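Local atomic coordinates of mitochondrial import inner membrane translocase subunit TIM8 (Saccharomyces cerevisiae, PDB entry 3CJH), a protein that chaperones some multi-pass proteins for insertion into the mitochondrial inner membrane and helps pass beta-barrel precursors to the outer-membrane sorting machinery. Residues K24-V29 against S36-C41. Numbering follows the deposited sequence.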
# COMPACT_ATOMS: atom_id res chain seq x y z
N LYS B 24 7.47 -9.33 -3.73
CA LYS B 24 8.53 -9.79 -2.84
C LYS B 24 9.52 -10.75 -3.48
O LYS B 24 10.68 -10.74 -3.10
CB LYS B 24 7.92 -10.43 -1.57
CG LYS B 24 7.16 -9.38 -0.78
CD LYS B 24 6.52 -9.86 0.52
CE LYS B 24 6.02 -8.64 1.34
NZ LYS B 24 5.87 -8.94 2.80
N CYS B 25 9.07 -11.55 -4.44
CA CYS B 25 9.93 -12.57 -5.08
C CYS B 25 10.47 -12.25 -6.48
O CYS B 25 11.52 -12.78 -6.87
CB CYS B 25 9.22 -13.90 -5.18
SG CYS B 25 8.94 -14.65 -3.60
N VAL B 26 9.74 -11.46 -7.26
CA VAL B 26 10.21 -11.03 -8.57
C VAL B 26 10.88 -9.69 -8.38
O VAL B 26 10.21 -8.65 -8.38
CB VAL B 26 9.09 -10.88 -9.58
CG1 VAL B 26 9.65 -10.33 -10.88
CG2 VAL B 26 8.37 -12.20 -9.82
N GLU B 27 12.20 -9.70 -8.22
CA GLU B 27 12.88 -8.48 -7.87
C GLU B 27 13.11 -7.59 -9.10
O GLU B 27 13.28 -6.37 -8.97
CB GLU B 27 14.20 -8.75 -7.13
CG GLU B 27 15.51 -8.65 -7.95
CD GLU B 27 16.20 -9.97 -8.22
OE1 GLU B 27 17.04 -10.00 -9.15
OE2 GLU B 27 15.91 -10.97 -7.51
N SER B 28 13.10 -8.21 -10.28
CA SER B 28 13.41 -7.51 -11.53
C SER B 28 12.95 -8.33 -12.73
O SER B 28 12.93 -9.55 -12.66
CB SER B 28 14.92 -7.33 -11.64
OG SER B 28 15.57 -8.60 -11.61
N VAL B 29 12.64 -7.65 -13.83
CA VAL B 29 12.23 -8.29 -15.08
C VAL B 29 13.29 -8.05 -16.15
O VAL B 29 13.41 -6.94 -16.68
CB VAL B 29 10.87 -7.71 -15.54
CG1 VAL B 29 10.40 -8.39 -16.82
CG2 VAL B 29 9.82 -7.83 -14.43
N SER B 36 14.65 -20.66 -11.28
CA SER B 36 14.61 -21.65 -10.20
C SER B 36 14.31 -20.98 -8.84
O SER B 36 13.34 -21.31 -8.14
CB SER B 36 16.00 -22.34 -10.13
OG SER B 36 16.01 -23.66 -10.69
N GLN B 37 15.17 -20.02 -8.50
CA GLN B 37 15.11 -19.27 -7.26
C GLN B 37 13.76 -18.60 -7.04
O GLN B 37 13.15 -18.75 -5.98
CB GLN B 37 16.21 -18.20 -7.29
CG GLN B 37 16.15 -17.13 -6.19
CD GLN B 37 16.65 -17.60 -4.82
OE1 GLN B 37 16.57 -18.79 -4.47
NE2 GLN B 37 17.16 -16.65 -4.03
N GLU B 38 13.30 -17.86 -8.05
CA GLU B 38 12.06 -17.10 -7.91
C GLU B 38 10.79 -17.94 -7.98
O GLU B 38 9.75 -17.49 -7.56
CB GLU B 38 11.99 -15.89 -8.88
CG GLU B 38 11.74 -16.17 -10.35
CD GLU B 38 12.25 -15.03 -11.30
OE1 GLU B 38 12.13 -13.82 -10.97
OE2 GLU B 38 12.77 -15.34 -12.40
N GLU B 39 10.89 -19.17 -8.47
CA GLU B 39 9.73 -20.05 -8.50
C GLU B 39 9.46 -20.68 -7.12
O GLU B 39 8.31 -20.86 -6.71
CB GLU B 39 9.93 -21.17 -9.54
CG GLU B 39 8.65 -21.47 -10.30
CD GLU B 39 8.78 -22.63 -11.27
OE1 GLU B 39 9.56 -23.57 -10.98
OE2 GLU B 39 8.08 -22.60 -12.32
N GLN B 40 10.54 -21.01 -6.43
CA GLN B 40 10.48 -21.62 -5.10
C GLN B 40 10.14 -20.55 -4.02
O GLN B 40 9.38 -20.79 -3.08
CB GLN B 40 11.84 -22.27 -4.82
CG GLN B 40 11.90 -23.16 -3.59
CD GLN B 40 11.18 -24.51 -3.78
OE1 GLN B 40 11.08 -25.03 -4.89
NE2 GLN B 40 10.68 -25.08 -2.68
N CYS B 41 10.70 -19.36 -4.19
CA CYS B 41 10.35 -18.19 -3.36
C CYS B 41 8.84 -17.94 -3.42
O CYS B 41 8.20 -17.68 -2.42
CB CYS B 41 11.11 -16.96 -3.89
SG CYS B 41 10.82 -15.37 -3.01
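Cys25 and Glu38 bring the two backbones together, their CA atoms 5.8 Å apart. Cys25 ends helix 7-25; Val26 already leaves helical geometry, and from there the chain runs as loop through Val29. Residues 36-41 form the opening turn and a half of helix 36-62, with Cys41 N hydrogen-bonded to Gln37 O and Gln40 N to Ser36 O. No hydrogen bond spans the two segments, so the join rests on a covalent link and on packing by Glu38.

That link is the disulfide from Cys25 SG to Cys41 SG, 2.1 Å long; its chi3 of -80° makes the bridge left-handed. The sulfur of Cys25 stands anti to its own carbonyl carbon, whereas that of Cys41 is anti to the backbone N (chi1 180°), and these two rotamers turn both sulfurs into the gap between the backbones. Cys25 CB and Cys41 CB lie 3.8 Å apart across the buried bridge.

One turn before Cys41, Glu38 CB packs 3.7 Å from Cys25 O. Its CG sits between the backbone N and the carbonyl carbon (chi1 74°), and the extended chain beyond it brings Glu38 OE1 to 4.2 Å from Val26 CA. Glu38 OE2 accepts a hydrogen bond from Ser35 N, just ahead of the helix, and forms a salt bridge with a basic side chain of another protein's chain, holding the carboxylate at the subunit interface.

Within the twin CX3C motif of the small Tim fold, this is one of the two cysteine pairings that clamp the helices into a hairpin; the second, Cys21 to Cys45, is inferred from relatives. The bridge ties the end of helix 7-25 to the start of helix 36-62, while an aromatic side chain from a further subunit packs on Cys25.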